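Local coordinates for protein 6-phosphogluconolactonase (Leishmania braziliensis, PDB 3CSS) that probably hydrolyses 6-phosphogluconolactone to 6-phosphogluconate, the second step of the oxidative stage of the pentose phosphate pathway, at residues D132-L137 / E183-V188; F71-E76 / I105-R110. One frame throughout, in Å; residues are numbered along the deposited sequence.

How the contacts relate
From the N terminus, strand 69-77 of the central sheet comes first. Contact 2 closes a loop of 28 residues that passes through helix 87-96 and returns as segment 105-110 beside the strand. The chain then runs into helix 123-140. Contact 1 closes a second loop, of 45 residues, when segment 183-188 reaches this helix and enters the edge strand 186-189. The two loops follow in series and neither nest nor cross. Contact 1 ties the helix to the edge strand, and contact 2 ties an inner strand to the loop before helix 110-113. Y133 and K136 of the helix link the two by hydrogen bonds to contact 2 segments. The contacts lie about 10 Å apart, centre to centre.

Contact 1. Residues D132-L137 / E183-V188; sequences DYEVKL and EHVVSV. Unlike the reference sequence in segment 132-137: V135 (reference Ala).
E134 reaches across from helix 123-140 to the start of strand 186-189 and takes two backbone N-H groups on one carboxylate oxygen. V185 N lies 2.9 Å from E134 OE1, with a bent bond that arrives from above the carboxylate plane. V186 N lies 3.2 Å from E134 OE1. Its bond is nearly straight (168°), arrives on the anti side and is closer to the plane. Both donors come from the same face. CG is anti to the backbone N of E134 (chi1 171°), and the extended chain beyond it carries OE1 to the strand. On the way, E134 CG passes V185 CB at 3.7 Å.

Behind this polar point the contact is apolar. V186 CG2 touches Y133 CD2 at 3.7 Å and L137 CD1, also at 3.7 Å, crossing each side chain at about a right angle. L137 CD1 also lies over one face of the Y133 ring, within the helix. The buried hydroxyl of Y133 finds its partner outside the contact, in L73 O of strand 69-77. H184 ND1 is hydrogen-bonded to D181 OD2. V185 and S187 make backbone bonds with S205 and T203, on the strand 201-204 side.

The contact thus packs a helix against the outermost strand of the α/β sheet, nearly antiparallel to it. A carboxylate supplies the acceptor for two amides at the strand's start, and their N-H groups would probably favour the ionised form of E134.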
# COMPACT_ATOMS: atom_id res chain seq x y z
N ASP A 132 -3.70 -6.91 16.26
CA ASP A 132 -5.00 -7.48 15.91
C ASP A 132 -5.15 -7.65 14.38
O ASP A 132 -5.71 -8.64 13.91
CB ASP A 132 -6.14 -6.62 16.46
CG ASP A 132 -6.40 -6.85 17.96
OD1 ASP A 132 -5.78 -7.76 18.58
OD2 ASP A 132 -7.25 -6.11 18.52
N TYR A 133 -4.65 -6.67 13.63
CA TYR A 133 -4.73 -6.72 12.17
C TYR A 133 -3.82 -7.83 11.63
O TYR A 133 -4.20 -8.57 10.73
CB TYR A 133 -4.39 -5.35 11.58
CG TYR A 133 -4.53 -5.22 10.08
CD1 TYR A 133 -5.57 -5.84 9.39
CD2 TYR A 133 -3.66 -4.42 9.36
CE1 TYR A 133 -5.70 -5.70 8.01
CE2 TYR A 133 -3.80 -4.25 7.99
CZ TYR A 133 -4.81 -4.90 7.32
OH TYR A 133 -4.89 -4.73 5.95
N GLU A 134 -2.63 -7.95 12.18
CA GLU A 134 -1.71 -9.03 11.82
C GLU A 134 -2.31 -10.43 12.01
O GLU A 134 -2.20 -11.29 11.15
CB GLU A 134 -0.41 -8.90 12.61
CG GLU A 134 0.50 -10.08 12.44
CD GLU A 134 1.91 -9.82 12.94
OE1 GLU A 134 2.43 -8.71 12.73
OE2 GLU A 134 2.48 -10.75 13.57
N VAL A 135 -2.94 -10.64 13.16
CA VAL A 135 -3.66 -11.88 13.45
C VAL A 135 -4.70 -12.15 12.37
O VAL A 135 -4.80 -13.28 11.84
CB VAL A 135 -4.33 -11.82 14.84
CG1 VAL A 135 -5.24 -13.02 15.03
CG2 VAL A 135 -3.27 -11.77 15.95
N LYS A 136 -5.47 -11.12 12.02
CA LYS A 136 -6.50 -11.25 11.00
C LYS A 136 -5.90 -11.62 9.65
O LYS A 136 -6.41 -12.50 8.96
CB LYS A 136 -7.32 -9.95 10.90
CG LYS A 136 -8.76 -10.17 10.64
CD LYS A 136 -9.51 -8.87 10.44
CE LYS A 136 -10.13 -8.35 11.72
NZ LYS A 136 -11.10 -7.27 11.41
N LEU A 137 -4.80 -10.96 9.26
CA LEU A 137 -4.15 -11.23 7.98
C LEU A 137 -3.62 -12.67 7.93
O LEU A 137 -3.81 -13.38 6.95
CB LEU A 137 -3.02 -10.22 7.72
CG LEU A 137 -3.45 -8.76 7.47
CD1 LEU A 137 -2.21 -7.86 7.36
CD2 LEU A 137 -4.39 -8.62 6.22
N GLU A 183 10.46 -7.61 11.78
CA GLU A 183 9.94 -8.66 12.67
C GLU A 183 8.43 -8.88 12.60
O GLU A 183 7.93 -9.93 13.04
CB GLU A 183 10.30 -8.31 14.12
CG GLU A 183 11.79 -8.27 14.42
CD GLU A 183 12.09 -7.91 15.88
OE1 GLU A 183 11.22 -7.33 16.56
OE2 GLU A 183 13.22 -8.21 16.33
N HIS A 184 7.67 -7.90 12.12
CA HIS A 184 6.21 -7.99 12.13
C HIS A 184 5.62 -7.97 10.72
O HIS A 184 6.23 -7.47 9.78
CB HIS A 184 5.61 -6.85 12.96
CG HIS A 184 6.13 -6.79 14.37
ND1 HIS A 184 7.16 -5.95 14.74
CD2 HIS A 184 5.76 -7.45 15.49
CE1 HIS A 184 7.39 -6.09 16.04
NE2 HIS A 184 6.57 -7.01 16.51
N VAL A 185 4.41 -8.52 10.60
CA VAL A 185 3.61 -8.39 9.38
C VAL A 185 3.01 -6.97 9.27
O VAL A 185 3.00 -6.38 8.20
CB VAL A 185 2.46 -9.43 9.35
CG1 VAL A 185 1.50 -9.19 8.22
CG2 VAL A 185 3.03 -10.87 9.27
N VAL A 186 2.47 -6.47 10.38
CA VAL A 186 1.94 -5.12 10.46
C VAL A 186 2.75 -4.33 11.48
O VAL A 186 2.92 -4.78 12.63
CB VAL A 186 0.43 -5.10 10.87
CG1 VAL A 186 -0.13 -3.70 10.86
CG2 VAL A 186 -0.38 -6.01 9.99
N SER A 187 3.26 -3.18 11.07
CA SER A 187 4.05 -2.33 11.94
C SER A 187 3.32 -0.99 12.13
O SER A 187 2.17 -0.84 11.73
CB SER A 187 5.43 -2.12 11.33
OG SER A 187 6.33 -1.51 12.24
N VAL A 188 4.00 -0.04 12.76
CA VAL A 188 3.41 1.21 13.17
C VAL A 188 4.32 2.40 12.87
O VAL A 188 5.54 2.25 12.76
CB VAL A 188 3.09 1.16 14.69
CG1 VAL A 188 2.13 0.00 14.97
CG2 VAL A 188 4.36 1.04 15.53

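Contact 2. Residues F71-E76 / I105-R110; sequences FILGDE and ISIDRR
E76 and R109 form a buried salt bridge near the C-terminal end of strand 69-77, past its break at G74. This is an inner strand of the Rossmann-like α/β sheet of this family. The guanidinium comes end-on and puts both terminal nitrogens on one oxygen. E76 OE2 accepts from R109 NH2 at 2.8 Å through its anti lone pair. R109 NH1 is 3.0 Å from the same E76 OE2, which it meets from above the carboxylate plane. The two flat groups are turned 75° apart, yet E76 OE2 stays near the guanidinium plane.

Next to the pair lies an apolar patch. I107 CD1 sits 3.6 Å from E76 CB and 3.9 Å from L73 CD1. L73 CD1 also meets the edge of the R109 guanidinium. Farther back along the strand, the CG2 branch of I72 lies alongside I105 CG1.

One direct backbone bond and a water join segment 105-110 to the strand; the two run 17° apart end to end. I105 N donates to F71 O at 3.0 Å. The water accepts from L73 N at 2.8 Å, where the two segments draw apart. Its link to I105 O is short enough to be doubtful.

Outer partners fix the ion pair. E76 OE2 also accepts from F88 N, and E76 OE1 from N87 N, so the carboxylate holds the start of helix 87-96. R109 NH1 also donates to L79 O. R109 bends at chi2 (99°), which turns the guanidinium back toward its own loop. There R109 NE bonds I107 O at 2.9 Å, in the guanidinium plane but above the plane of the carbonyl. One residue before R109, D108 OD1 accepts a weak 3.4 Å capping bond from R110 N.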
# COMPACT_ATOMS: atom_id res chain seq x y z
N PHE A 71 -9.66 -7.80 -0.69
CA PHE A 71 -9.13 -6.46 -0.43
C PHE A 71 -8.62 -6.34 1.01
O PHE A 71 -9.30 -6.74 1.97
CB PHE A 71 -10.20 -5.38 -0.62
CG PHE A 71 -10.69 -5.23 -2.02
CD1 PHE A 71 -10.10 -4.30 -2.86
CD2 PHE A 71 -11.76 -5.98 -2.49
CE1 PHE A 71 -10.55 -4.12 -4.16
CE2 PHE A 71 -12.22 -5.81 -3.79
CZ PHE A 71 -11.61 -4.88 -4.63
N ILE A 72 -7.44 -5.75 1.14
CA ILE A 72 -6.89 -5.33 2.42
C ILE A 72 -6.37 -3.91 2.27
O ILE A 72 -6.08 -3.45 1.17
CB ILE A 72 -5.76 -6.27 2.93
CG1 ILE A 72 -4.44 -6.08 2.16
CG2 ILE A 72 -6.23 -7.78 2.85
CD1 ILE A 72 -3.27 -6.92 2.75
N LEU A 73 -6.29 -3.21 3.40
CA LEU A 73 -5.66 -1.89 3.40
C LEU A 73 -4.17 -2.08 3.68
O LEU A 73 -3.76 -2.65 4.70
CB LEU A 73 -6.29 -0.98 4.47
CG LEU A 73 -7.74 -0.55 4.28
CD1 LEU A 73 -8.23 0.11 5.57
CD2 LEU A 73 -7.89 0.38 3.09
N GLY A 74 -3.34 -1.62 2.76
CA GLY A 74 -1.89 -1.68 2.95
C GLY A 74 -1.33 -0.77 4.05
O GLY A 74 -0.28 -1.06 4.61
N ASP A 75 -2.03 0.30 4.35
CA ASP A 75 -1.77 1.12 5.51
C ASP A 75 -3.01 1.90 5.85
O ASP A 75 -3.92 2.03 5.02
CB ASP A 75 -0.57 2.05 5.32
CG ASP A 75 -0.87 3.24 4.40
OD1 ASP A 75 -1.10 3.03 3.18
OD2 ASP A 75 -0.80 4.39 4.89
N GLU A 76 -3.06 2.40 7.07
CA GLU A 76 -4.25 3.12 7.51
C GLU A 76 -3.94 4.15 8.58
O GLU A 76 -3.08 3.94 9.44
CB GLU A 76 -5.34 2.13 7.96
CG GLU A 76 -6.63 2.76 8.49
CD GLU A 76 -7.38 3.60 7.45
OE1 GLU A 76 -6.78 4.57 6.93
OE2 GLU A 76 -8.58 3.33 7.20
N ILE A 105 -11.07 -7.28 4.28
CA ILE A 105 -10.54 -7.46 5.62
C ILE A 105 -10.51 -6.11 6.33
O ILE A 105 -9.86 -5.16 5.87
CB ILE A 105 -9.14 -8.12 5.60
CG1 ILE A 105 -9.16 -9.43 4.79
CG2 ILE A 105 -8.62 -8.37 7.01
CD1 ILE A 105 -10.16 -10.46 5.26
N SER A 106 -11.23 -6.02 7.45
CA SER A 106 -11.33 -4.76 8.17
C SER A 106 -10.22 -4.62 9.21
O SER A 106 -9.71 -5.61 9.74
CB SER A 106 -12.69 -4.64 8.85
OG SER A 106 -12.87 -5.63 9.83
N ILE A 107 -9.86 -3.37 9.50
CA ILE A 107 -8.97 -3.03 10.60
C ILE A 107 -9.83 -2.50 11.74
O ILE A 107 -10.67 -1.62 11.54
CB ILE A 107 -7.94 -1.93 10.21
CG1 ILE A 107 -7.04 -2.41 9.07
CG2 ILE A 107 -7.08 -1.55 11.42
CD1 ILE A 107 -6.11 -1.33 8.49
N ASP A 108 -9.62 -3.05 12.94
CA ASP A 108 -10.28 -2.59 14.15
C ASP A 108 -9.43 -1.49 14.81
O ASP A 108 -8.39 -1.78 15.38
CB ASP A 108 -10.48 -3.78 15.10
CG ASP A 108 -11.26 -3.43 16.33
OD1 ASP A 108 -11.69 -2.26 16.48
OD2 ASP A 108 -11.46 -4.35 17.16
N ARG A 109 -9.87 -0.24 14.72
CA ARG A 109 -9.05 0.90 15.19
C ARG A 109 -9.31 1.35 16.60
O ARG A 109 -8.59 2.20 17.11
CB ARG A 109 -9.27 2.16 14.33
CG ARG A 109 -9.17 1.96 12.87
CD ARG A 109 -10.52 1.81 12.24
NE ARG A 109 -10.37 1.24 10.90
CZ ARG A 109 -10.04 1.95 9.83
NH1 ARG A 109 -9.84 3.25 9.92
NH2 ARG A 109 -9.91 1.33 8.67
N ARG A 110 -10.33 0.79 17.22
CA ARG A 110 -10.85 1.23 18.53
C ARG A 110 -9.78 1.40 19.60
O ARG A 110 -9.81 2.34 20.39
CB ARG A 110 -11.85 0.20 19.06
CG ARG A 110 -13.31 0.47 18.73
CD ARG A 110 -14.14 0.02 19.91
NE ARG A 110 -13.49 0.43 21.15
CZ ARG A 110 -13.74 1.58 21.77
NH1 ARG A 110 -14.66 2.40 21.29
NH2 ARG A 110 -13.09 1.88 22.88
O HOH W 1 -7.72 -3.89 5.72